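Local coordinates for hypothetical protein PA3696 (Pseudomonas aeruginosa, PDB 1YOX), which is of unknown function but belongs to the AIM24 family of the cupin clan, named for a role in mitochondrial biogenesis, at residues G110-Q115 against G155-H160. Numbering follows the deposited sequence.
Sequences GRLFCQ and GLVFVH
Leu112 and Cys114 face Val157 and Val159 between two antiparallel sheets, consistent with the cupin-type beta fold expected of the AIM24 family. Strand 111-115 lies in one six-stranded sheet and residues 156-160, part of strand 156-162, in another; the axes of the two segments pass 8.6 Å apart and run in roughly the same direction, 35° off parallel. At that separation these two strands touch through side chains alone, and small or branched apolar residues suit the shared core. The leucine branch ending in CD2 reaches across the gap. There CD2 of Leu112 lies 4.1 Å from CG1 of Val157, the two side chains crossing at a slant, and 4.2 Å from CG1 of Val159, so one methyl touches both valines. Beta-branching suits valine to an extended strand; in Val159 CG1 stands anti to the carbonyl carbon (chi1 -63°), which turns this methyl to Leu112 and Cys114. Val103 and Trp221 also pack on Leu112, Leu151 touches both Cys114 and Val157, and Val101 packs on Val159. Phe158 points away from the facing strand and sets its ring edge-to-face with that of Tyr10, while the ring of Phe113 lies nearly parallel to that of Phe185. Toward their C-terminal ends the strands draw together, and the short cysteine side chain suits the narrower gap: with SG anti to the backbone N (chi1 -162°), SG of Cys114 comes within 3.5 Å of CG1 of Val159.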
loop_
_atom_site.group_PDB
_atom_site.type_symbol
_atom_site.label_atom_id
_atom_site.label_comp_id
_atom_site.label_asym_id
_atom_site.label_seq_id
_atom_site.Cartn_x
_atom_site.Cartn_y
_atom_site.Cartn_z
ATOM N N GLY C 110 -8.015 -12.788 -27.697
ATOM C CA GLY C 110 -8.517 -13.933 -26.940
ATOM C C GLY C 110 -7.443 -14.674 -26.181
ATOM O O GLY C 110 -7.586 -15.868 -25.913
ATOM N N ARG C 111 -6.360 -13.969 -25.838
ATOM C CA ARG C 111 -5.297 -14.544 -25.004
ATOM C C ARG C 111 -4.491 -13.487 -24.240
ATOM O O ARG C 111 -4.003 -12.510 -24.817
ATOM C CB ARG C 111 -4.353 -15.408 -25.829
ATOM C CG ARG C 111 -3.389 -16.257 -24.980
ATOM C CD ARG C 111 -2.963 -17.507 -25.729
ATOM N NE ARG C 111 -2.338 -17.166 -27.008
ATOM C CZ ARG C 111 -2.538 -17.824 -28.147
ATOM N NH1 ARG C 111 -3.366 -18.868 -28.188
ATOM N NH2 ARG C 111 -1.909 -17.427 -29.245
ATOM N N LEU C 112 -4.340 -13.680 -22.935
ATOM C CA LEU C 112 -3.446 -12.796 -22.206
ATOM C C LEU C 112 -2.514 -13.615 -21.349
ATOM O O LEU C 112 -2.883 -14.673 -20.860
ATOM C CB LEU C 112 -4.213 -11.725 -21.408
ATOM C CG LEU C 112 -3.450 -10.612 -20.662
ATOM C CD1 LEU C 112 -2.793 -9.591 -21.572
ATOM C CD2 LEU C 112 -4.374 -9.914 -19.641
ATOM N N PHE C 113 -1.281 -13.133 -21.241
ATOM C CA PHE C 113 -0.286 -13.689 -20.349
ATOM C C PHE C 113 -0.200 -12.853 -19.085
ATOM O O PHE C 113 -0.178 -11.609 -19.129
ATOM C CB PHE C 113 1.065 -13.755 -21.050
ATOM C CG PHE C 113 1.073 -14.700 -22.220
ATOM C CD1 PHE C 113 0.765 -14.242 -23.503
ATOM C CD2 PHE C 113 1.330 -16.059 -22.032
ATOM C CE1 PHE C 113 0.741 -15.142 -24.603
ATOM C CE2 PHE C 113 1.319 -16.956 -23.123
ATOM C CZ PHE C 113 1.029 -16.492 -24.402
ATOM N N CYS C 114 -0.130 -13.538 -17.954
ATOM C CA CYS C 114 -0.341 -12.868 -16.696
ATOM C C CYS C 114 0.542 -13.436 -15.622
ATOM O O CYS C 114 0.519 -14.633 -15.419
ATOM C CB CYS C 114 -1.797 -13.088 -16.283
ATOM S SG CYS C 114 -2.279 -11.951 -15.084
ATOM N N GLN C 115 1.305 -12.594 -14.920
ATOM C CA GLN C 115 1.999 -13.067 -13.713
ATOM C C GLN C 115 0.964 -13.577 -12.714
ATOM O O GLN C 115 -0.058 -12.955 -12.506
ATOM C CB GLN C 115 2.896 -11.998 -13.080
ATOM C CG GLN C 115 3.905 -12.638 -12.090
ATOM C CD GLN C 115 4.631 -11.666 -11.185
ATOM O OE1 GLN C 115 4.853 -10.496 -11.552
ATOM N NE2 GLN C 115 5.059 -12.157 -9.998
ATOM N N GLY C 155 -14.079 -13.536 -22.884
ATOM C CA GLY C 155 -14.710 -12.792 -21.802
ATOM C C GLY C 155 -13.806 -11.794 -21.111
ATOM O O GLY C 155 -12.714 -11.447 -21.601
ATOM N N LEU C 156 -14.274 -11.359 -19.946
ATOM C CA LEU C 156 -13.562 -10.406 -19.103
ATOM C C LEU C 156 -12.641 -11.038 -18.080
ATOM O O LEU C 156 -12.957 -12.025 -17.414
ATOM C CB LEU C 156 -14.527 -9.458 -18.418
ATOM C CG LEU C 156 -15.098 -8.424 -19.381
ATOM C CD1 LEU C 156 -16.322 -7.785 -18.743
ATOM C CD2 LEU C 156 -14.048 -7.373 -19.764
ATOM N N VAL C 157 -11.494 -10.402 -17.970
ATOM C CA VAL C 157 -10.388 -10.822 -17.128
ATOM C C VAL C 157 -10.045 -9.561 -16.324
ATOM O O VAL C 157 -10.209 -8.456 -16.826
ATOM C CB VAL C 157 -9.253 -11.330 -18.061
ATOM C CG1 VAL C 157 -7.949 -10.648 -17.836
ATOM C CG2 VAL C 157 -9.198 -12.875 -18.091
ATOM N N PHE C 158 -9.637 -9.716 -15.075
ATOM C CA PHE C 158 -9.235 -8.584 -14.250
ATOM C C PHE C 158 -7.874 -8.938 -13.665
ATOM O O PHE C 158 -7.676 -10.030 -13.096
ATOM C CB PHE C 158 -10.252 -8.312 -13.138
ATOM C CG PHE C 158 -11.651 -8.103 -13.642
ATOM C CD1 PHE C 158 -12.456 -9.198 -13.976
ATOM C CD2 PHE C 158 -12.153 -6.808 -13.833
ATOM C CE1 PHE C 158 -13.745 -9.015 -14.482
ATOM C CE2 PHE C 158 -13.465 -6.608 -14.327
ATOM C CZ PHE C 158 -14.256 -7.716 -14.643
ATOM N N VAL C 159 -6.928 -8.026 -13.851
ATOM C CA VAL C 159 -5.583 -8.254 -13.405
ATOM C C VAL C 159 -5.228 -7.091 -12.485
ATOM O O VAL C 159 -5.810 -6.018 -12.600
ATOM C CB VAL C 159 -4.539 -8.442 -14.605
ATOM C CG1 VAL C 159 -4.861 -9.690 -15.459
ATOM C CG2 VAL C 159 -4.453 -7.223 -15.473
ATOM N N HIS C 160 -4.267 -7.305 -11.585
ATOM C CA HIS C 160 -3.906 -6.285 -10.623
ATOM C C HIS C 160 -2.434 -5.842 -10.776
ATOM O O HIS C 160 -1.552 -6.685 -10.904
ATOM C CB HIS C 160 -4.179 -6.855 -9.224
ATOM C CG HIS C 160 -3.627 -6.029 -8.106
ATOM N ND1 HIS C 160 -4.400 -5.137 -7.394
ATOM C CD2 HIS C 160 -2.390 -5.980 -7.555
ATOM C CE1 HIS C 160 -3.666 -4.579 -6.446
ATOM N NE2 HIS C 160 -2.442 -5.069 -6.525
#